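Local coordinates for protein phosphoheptose isomerase (Neisseria gonorrhoeae, PDB 5I01) that catalyses the zinc-dependent isomerization of sedoheptulose 7-phosphate to D-glycero-D-manno-heptose 7-phosphate, the first step of heptose biosynthesis for lipooligosaccharide, at residues A[41-44]-A[48-51]; A[59-64]-A[119-124]; A[80-85]-A[109-114]. The protein carries 1 engineered substitution. All coordinates share one frame; numbering follows the deposited sequence.

Interaction 1. Residues A[41-44]-A[48-51]; sequences QCLM and KILA
The flat group here is the backbone carbonyl of Lys48, and the sulfur of Cys42 sits over one of its faces. Cys42 SG lies 3.5 Å from Lys48 O, well above the carbonyl plane, and comes almost as near to Lys48 N, which belongs to the preceding peptide group. The backbone of Lys48 is itself hydrogen-bonded to Val117 on the neighbouring strand. With chi1 at 160°, SG stands roughly opposite the backbone N of Cys42, which carries it off the helix toward the start of the strand; the same side chain also touches Val117.

Beside this sulfur contact runs an aliphatic one. Leu43 and Ile49 cross at about a right angle, with Ile49 CD1 pushed against the isobutyl fork of the leucine: Leu43 CD2 is 3.4 Å from Ile49 CD1, and Leu43 CG follows at 3.7 Å from that same methyl. The fit is tight, and chi2 of Ile49, at 104°, lies well off a staggered value, consistent with some strain in the chain. Its other branch, CG2, is left to face the interior, where the residue packs on Phe64, Val117 and Val119.

Lys48 contributes little but its backbone. Its side chain starts out away from the helix, and NZ makes a salt bridge with Asp116 and a hydrogen bond to Leu111 O.

Only three residues separate the two segments, so the last turn of helix 29-44 is folded straight back against the strand it feeds. This is a helix-to-strand connection of an alpha/beta fold: the helix end is fastened to the beginning of strand 49-52 in the parallel sheet of the SIS domain.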
loop_
_atom_site.group_PDB
_atom_site.type_symbol
_atom_site.label_atom_id
_atom_site.label_comp_id
_atom_site.label_asym_id
_atom_site.label_seq_id
_atom_site.Cartn_x
_atom_site.Cartn_y
_atom_site.Cartn_z
ATOM N N GLN A 41 8.959 22.838 15.157
ATOM C CA GLN A 41 8.237 24.108 14.988
ATOM C C GLN A 41 6.891 23.885 14.285
ATOM O O GLN A 41 5.857 24.407 14.720
ATOM C CB GLN A 41 9.103 25.088 14.181
ATOM C CG GLN A 41 8.522 26.477 13.943
ATOM C CD GLN A 41 9.272 27.254 12.854
ATOM O OE1 GLN A 41 9.444 26.776 11.719
ATOM N NE2 GLN A 41 9.710 28.465 13.191
ATOM N N CYS A 42 6.923 23.114 13.199
ATOM C CA CYS A 42 5.722 22.794 12.423
ATOM C C CYS A 42 4.685 22.027 13.237
ATOM O O CYS A 42 3.512 22.389 13.234
ATOM C CB CYS A 42 6.098 22.001 11.169
ATOM S SG CYS A 42 4.749 21.064 10.423
ATOM N N LEU A 43 5.126 20.978 13.928
ATOM C CA LEU A 43 4.249 20.139 14.760
ATOM C C LEU A 43 3.628 20.908 15.917
ATOM O O LEU A 43 2.435 20.791 16.158
ATOM C CB LEU A 43 5.013 18.932 15.320
ATOM C CG LEU A 43 5.426 17.848 14.318
ATOM C CD1 LEU A 43 6.477 16.930 14.933
ATOM C CD2 LEU A 43 4.223 17.042 13.841
ATOM N N MET A 44 4.443 21.685 16.625
ATOM C CA MET A 44 3.957 22.520 17.738
ATOM C C MET A 44 2.992 23.649 17.321
ATOM O O MET A 44 2.217 24.119 18.154
ATOM C CB MET A 44 5.132 23.088 18.549
ATOM C CG MET A 44 5.780 22.058 19.468
ATOM S SD MET A 44 7.473 22.482 19.916
ATOM C CE MET A 44 7.520 21.909 21.619
ATOM N N LYS A 48 1.487 19.569 9.927
ATOM C CA LYS A 48 1.798 18.177 9.595
ATOM C C LYS A 48 2.965 18.065 8.617
ATOM O O LYS A 48 3.311 19.029 7.945
ATOM C CB LYS A 48 0.552 17.448 9.068
ATOM C CG LYS A 48 -0.077 18.010 7.807
ATOM C CD LYS A 48 -1.446 17.360 7.579
ATOM C CE LYS A 48 -2.163 17.905 6.361
ATOM N NZ LYS A 48 -2.339 19.384 6.412
ATOM N N ILE A 49 3.579 16.880 8.584
ATOM C CA ILE A 49 4.676 16.572 7.674
ATOM C C ILE A 49 4.205 15.585 6.606
ATOM O O ILE A 49 3.696 14.522 6.929
ATOM C CB ILE A 49 5.901 15.973 8.413
ATOM C CG1 ILE A 49 6.352 16.899 9.555
ATOM C CG2 ILE A 49 7.057 15.744 7.444
ATOM C CD1 ILE A 49 5.949 16.424 10.923
ATOM N N LEU A 50 4.390 15.951 5.337
ATOM C CA LEU A 50 4.180 15.053 4.206
ATOM C C LEU A 50 5.535 14.527 3.740
ATOM O O LEU A 50 6.492 15.294 3.669
ATOM C CB LEU A 50 3.491 15.796 3.068
ATOM C CG LEU A 50 2.250 16.603 3.451
ATOM C CD1 LEU A 50 1.636 17.211 2.194
ATOM C CD2 LEU A 50 1.233 15.738 4.183
ATOM N N ALA A 51 5.614 13.229 3.434
ATOM C CA ALA A 51 6.846 12.611 2.929
ATOM C C ALA A 51 6.591 11.969 1.577
ATOM O O ALA A 51 5.514 11.415 1.353
ATOM C CB ALA A 51 7.365 11.580 3.907
#

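Interaction 2. Residues A[59-64]-A[119-124]; sequences ADAQHF and VGISTS. With ZN (zinc ion), chain E.
Ile121 reaches Asp60 and Ala61 because its long branch is fully drawn out: CG1 lies opposite the carbonyl carbon (chi1 -50°) and the chain continues straight at chi2 168°, so that CD1 stands clear of the strand and meets the helix end-on. That one methyl does all the close touching. It rests 3.9 Å from Ala61 N and 4.1 Å from Asp60 CB, with Ala61 CB a little farther away at 4.3 Å, so it lies against backbone and beta carbons and not against the Asp60 carboxylate. His180 from helix 173-193 and Ser57 flank the isoleucine as well.

Two residues on from Ala61, His63 has its ring opposite its backbone N (chi1 -171°), which carries it to the metal, with NE2 bonded to zinc at 2.2 Å; it takes no part in the contact with the strand. Glu67 and His185 of this chain and Gln177 of a second subunit complete the metal site. Beyond Ile121 the strand runs into Ser122, Thr123 and Ser124, predicted to bind substrate. The helix carrying a zinc ligand thus packs on the central strand of the SIS-domain sheet, whose end leads into the probable sugar phosphate site.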
loop_
_atom_site.group_PDB
_atom_site.type_symbol
_atom_site.label_atom_id
_atom_site.label_comp_id
_atom_site.label_asym_id
_atom_site.label_seq_id
_atom_site.Cartn_x
_atom_site.Cartn_y
_atom_site.Cartn_z
ATOM N N ALA A 59 9.732 3.407 0.384
ATOM C CA ALA A 59 9.870 2.656 1.630
ATOM C C ALA A 59 10.330 3.548 2.787
ATOM O O ALA A 59 9.789 3.458 3.880
ATOM C CB ALA A 59 10.836 1.486 1.448
ATOM N N ASP A 60 11.308 4.412 2.544
ATOM C CA ASP A 60 11.777 5.342 3.575
ATOM C C ASP A 60 10.701 6.343 4.005
ATOM O O ASP A 60 10.574 6.631 5.178
ATOM C CB ASP A 60 13.043 6.078 3.114
ATOM C CG ASP A 60 14.252 5.143 2.977
ATOM O OD1 ASP A 60 14.130 3.936 3.302
ATOM O OD2 ASP A 60 15.329 5.612 2.536
ATOM N N ALA A 61 9.917 6.841 3.058
ATOM C CA ALA A 61 8.855 7.780 3.374
ATOM C C ALA A 61 7.831 7.160 4.316
ATOM O O ALA A 61 7.455 7.792 5.310
ATOM C CB ALA A 61 8.172 8.276 2.105
ATOM N N GLN A 62 7.391 5.932 4.025
ATOM C CA GLN A 62 6.371 5.287 4.867
ATOM C C GLN A 62 6.940 4.785 6.200
ATOM O O GLN A 62 6.204 4.699 7.172
ATOM C CB GLN A 62 5.566 4.212 4.102
ATOM C CG GLN A 62 6.238 2.877 3.818
ATOM C CD GLN A 62 5.261 1.866 3.225
ATOM O OE1 GLN A 62 4.594 2.135 2.212
ATOM N NE2 GLN A 62 5.165 0.698 3.853
ATOM N N HIS A 63 8.234 4.458 6.224
ATOM C CA HIS A 63 8.993 4.153 7.458
ATOM C C HIS A 63 9.015 5.379 8.397
ATOM O O HIS A 63 8.674 5.271 9.566
ATOM C CB HIS A 63 10.429 3.741 7.086
ATOM C CG HIS A 63 11.254 3.191 8.214
ATOM N ND1 HIS A 63 12.141 2.153 8.021
ATOM C CD2 HIS A 63 11.373 3.544 9.516
ATOM C CE1 HIS A 63 12.759 1.883 9.155
ATOM N NE2 HIS A 63 12.308 2.709 10.080
ATOM N N PHE A 64 9.415 6.531 7.868
ATOM C CA PHE A 64 9.360 7.801 8.609
ATOM C C PHE A 64 7.975 8.109 9.189
ATOM O O PHE A 64 7.842 8.342 10.371
ATOM C CB PHE A 64 9.800 8.949 7.714
ATOM C CG PHE A 64 9.554 10.292 8.308
ATOM C CD1 PHE A 64 10.262 10.703 9.429
ATOM C CD2 PHE A 64 8.600 11.148 7.760
ATOM C CE1 PHE A 64 10.035 11.951 9.994
ATOM C CE2 PHE A 64 8.365 12.396 8.316
ATOM C CZ PHE A 64 9.086 12.799 9.434
ATOM N N VAL A 119 8.889 16.484 3.191
ATOM C CA VAL A 119 10.158 15.791 3.164
ATOM C C VAL A 119 10.226 15.059 1.850
ATOM O O VAL A 119 9.570 14.046 1.682
ATOM C CB VAL A 119 10.298 14.803 4.335
ATOM C CG1 VAL A 119 11.597 14.007 4.227
ATOM C CG2 VAL A 119 10.218 15.551 5.663
ATOM N N GLY A 120 11.016 15.575 0.915
ATOM C CA GLY A 120 11.172 14.957 -0.399
ATOM C C GLY A 120 12.436 14.132 -0.412
ATOM O O GLY A 120 13.497 14.648 -0.098
ATOM N N ILE A 121 12.327 12.857 -0.777
ATOM C CA ILE A 121 13.469 11.946 -0.746
ATOM C C ILE A 121 13.795 11.524 -2.173
ATOM O O ILE A 121 12.906 11.098 -2.920
ATOM C CB ILE A 121 13.218 10.710 0.144
ATOM C CG1 ILE A 121 12.684 11.136 1.519
ATOM C CG2 ILE A 121 14.511 9.907 0.335
ATOM C CD1 ILE A 121 12.138 10.007 2.360
ATOM N N SER A 122 15.079 11.651 -2.533
ATOM C CA SER A 122 15.555 11.430 -3.889
ATOM C C SER A 122 17.072 11.195 -3.903
ATOM O O SER A 122 17.853 12.116 -3.629
ATOM C CB SER A 122 15.211 12.649 -4.742
ATOM O OG SER A 122 15.735 12.536 -6.052
ATOM N N THR A 123 17.499 9.990 -4.261
ATOM C CA THR A 123 18.915 9.653 -4.182
ATOM C C THR A 123 19.807 10.416 -5.156
ATOM O O THR A 123 20.967 10.571 -4.860
ATOM C CB THR A 123 19.163 8.150 -4.350
ATOM O OG1 THR A 123 18.653 7.711 -5.611
ATOM C CG2 THR A 123 18.491 7.376 -3.214
ATOM N N SER A 124 19.275 10.885 -6.289
ATOM C CA SER A 124 20.027 11.752 -7.225
ATOM C C SER A 124 19.715 13.263 -7.126
ATOM O O SER A 124 20.475 14.084 -7.646
ATOM C CB SER A 124 19.791 11.298 -8.666
ATOM O OG SER A 124 18.420 11.388 -9.014
HETATM ZN ZN ZN E . 12.911 2.676 12.163
#

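Interaction 3. Residues A[80-85]-A[109-114]; sequences AAVALT and RALGRA
Leu111 comes at Val82 and Leu84 with a single methyl, CD1, and the two partners meet it in different ways. Val82 stands across it at about a right angle, offering CG1 at 4.1 Å from Leu111 CD1. Leu84 instead runs past Leu111 in the opposite direction, and its CD2 lies 4.0 Å from Leu111 CD1. A chi2 of -178° draws Leu111 CD1 out to its full reach toward the strand, whereas Leu84 meets it with the methyl that is not anti to CA. The backbones stay well separated, with Val82 CA 9.2 Å from Leu111 CA.

In the fold, this puts the last turn of helix 105-111 against strand 81-83, the edge strand of the parallel SIS sheet within this chain, on the face away from helix 56-69. The same patch is also a subunit interface: Val82 packs on Leu111 of the third subunit, and Leu111 on Val82 of that subunit, while Arg109 makes a salt bridge with its Glu78.

Past the helix end the chain leaves helical geometry at Gly112, and Arg113 folds back over the turn. Its NH1 donates to Ala110 O at 3.2 Å, tilted somewhat from the carbonyl plane, and to Gly112 O, also at 3.2 Å, from above that carbonyl. Arg140 NH1 is a further donor to Gly112 O.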
loop_
_atom_site.group_PDB
_atom_site.type_symbol
_atom_site.label_atom_id
_atom_site.label_comp_id
_atom_site.label_asym_id
_atom_site.label_seq_id
_atom_site.Cartn_x
_atom_site.Cartn_y
_atom_site.Cartn_z
ATOM N N ALA A 80 1.502 14.235 13.596
ATOM C CA ALA A 80 0.880 14.395 12.279
ATOM C C ALA A 80 1.884 14.189 11.145
ATOM O O ALA A 80 2.673 15.087 10.835
ATOM C CB ALA A 80 0.217 15.767 12.165
ATOM N N ALA A 81 1.858 12.999 10.542
ATOM C CA ALA A 81 2.708 12.707 9.393
ATOM C C ALA A 81 2.065 11.701 8.441
ATOM O O ALA A 81 1.622 10.635 8.878
ATOM C CB ALA A 81 4.066 12.213 9.848
ATOM N N VAL A 82 2.026 12.058 7.150
ATOM C CA VAL A 82 1.421 11.246 6.088
ATOM C C VAL A 82 2.468 10.970 4.994
ATOM O O VAL A 82 3.075 11.892 4.470
ATOM C CB VAL A 82 0.207 11.979 5.456
ATOM C CG1 VAL A 82 -0.491 11.106 4.414
ATOM C CG2 VAL A 82 -0.788 12.406 6.528
ATOM N N ALA A 83 2.684 9.711 4.649
ATOM C CA ALA A 83 3.489 9.392 3.481
ATOM C C ALA A 83 2.575 9.496 2.273
ATOM O O ALA A 83 1.472 8.973 2.296
ATOM C CB ALA A 83 4.062 7.987 3.597
ATOM N N LEU A 84 3.039 10.153 1.216
ATOM C CA LEU A 84 2.261 10.292 -0.023
ATOM C C LEU A 84 2.492 9.147 -1.010
ATOM O O LEU A 84 2.056 9.217 -2.156
ATOM C CB LEU A 84 2.606 11.614 -0.704
ATOM C CG LEU A 84 2.491 12.880 0.136
ATOM C CD1 LEU A 84 2.897 14.061 -0.725
ATOM C CD2 LEU A 84 1.083 13.073 0.677
ATOM N N THR A 85 3.132 8.076 -0.560
ATOM C CA THR A 85 3.545 6.975 -1.426
ATOM C C THR A 85 2.776 5.682 -1.141
ATOM O O THR A 85 3.202 4.642 -1.583
ATOM C CB THR A 85 5.062 6.702 -1.233
ATOM O OG1 THR A 85 5.333 6.412 0.142
ATOM C CG2 THR A 85 5.889 7.913 -1.641
ATOM N N ARG A 109 -1.096 19.389 -3.094
ATOM C CA ARG A 109 -2.212 20.329 -3.309
ATOM C C ARG A 109 -3.506 19.929 -2.576
ATOM O O ARG A 109 -4.228 20.801 -2.123
ATOM C CB ARG A 109 -2.487 20.561 -4.808
ATOM C CG ARG A 109 -1.554 21.583 -5.457
ATOM C CD ARG A 109 -2.044 22.044 -6.826
ATOM N NE ARG A 109 -1.848 21.022 -7.861
ATOM C CZ ARG A 109 -0.688 20.733 -8.476
ATOM N NH1 ARG A 109 0.446 21.384 -8.182
ATOM N NH2 ARG A 109 -0.656 19.769 -9.405
ATOM N N ALA A 110 -3.789 18.634 -2.448
ATOM C CA ALA A 110 -4.921 18.160 -1.633
ATOM C C ALA A 110 -4.727 18.412 -0.134
ATOM O O ALA A 110 -5.531 19.106 0.494
ATOM C CB ALA A 110 -5.162 16.680 -1.867
ATOM N N LEU A 111 -3.655 17.848 0.422
ATOM C CA LEU A 111 -3.454 17.789 1.876
ATOM C C LEU A 111 -2.727 18.982 2.494
ATOM O O LEU A 111 -2.997 19.328 3.634
ATOM C CB LEU A 111 -2.700 16.508 2.245
ATOM C CG LEU A 111 -3.335 15.192 1.777
ATOM C CD1 LEU A 111 -2.512 14.014 2.262
ATOM C CD2 LEU A 111 -4.774 15.055 2.252
ATOM N N GLY A 112 -1.802 19.589 1.759
ATOM C CA GLY A 112 -0.893 20.597 2.313
ATOM C C GLY A 112 -1.570 21.885 2.732
ATOM O O GLY A 112 -2.585 22.286 2.158
ATOM N N ARG A 113 -1.032 22.512 3.768
ATOM C CA ARG A 113 -1.468 23.848 4.180
ATOM C C ARG A 113 -0.219 24.661 4.491
ATOM O O ARG A 113 0.881 24.123 4.521
ATOM C CB ARG A 113 -2.386 23.790 5.402
ATOM C CG ARG A 113 -3.638 22.934 5.250
ATOM C CD ARG A 113 -4.730 23.607 4.424
ATOM N NE ARG A 113 -5.996 22.855 4.491
ATOM C CZ ARG A 113 -6.423 21.934 3.610
ATOM N NH1 ARG A 113 -5.720 21.601 2.522
ATOM N NH2 ARG A 113 -7.595 21.335 3.820
ATOM N N ALA A 114 -0.397 25.960 4.704
ATOM C CA ALA A 114 0.707 26.851 5.068
ATOM C C ALA A 114 1.297 26.419 6.401
ATOM O O ALA A 114 0.552 26.081 7.332
ATOM C CB ALA A 114 0.222 28.289 5.155
#

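Overall arrangement
Strand 49-52 ties the three contacts together. Interactions 1 and 2 join where Leu50 O meets Val119 N at 2.7 Å, probably as a hydrogen bond, and where Ile49 CG2 packs 3.7 Å from Phe64 CE2. On its other edge, the strand pairs with residues 80-85: Ile49 O lies 3.0 Å from Val82 N, so interactions 1 and 3, with centres about 9 Å apart, share neighbouring strands. Helix 56-69 bridges interactions 2 and 3, with Gln62 CA 3.8 Å from Ala83 CB. Interaction 2 alone holds a zinc ligand; the other two lie farther out, about 13 Å from the chain's centre. Interactions 2 and 3 both touch the third subunit.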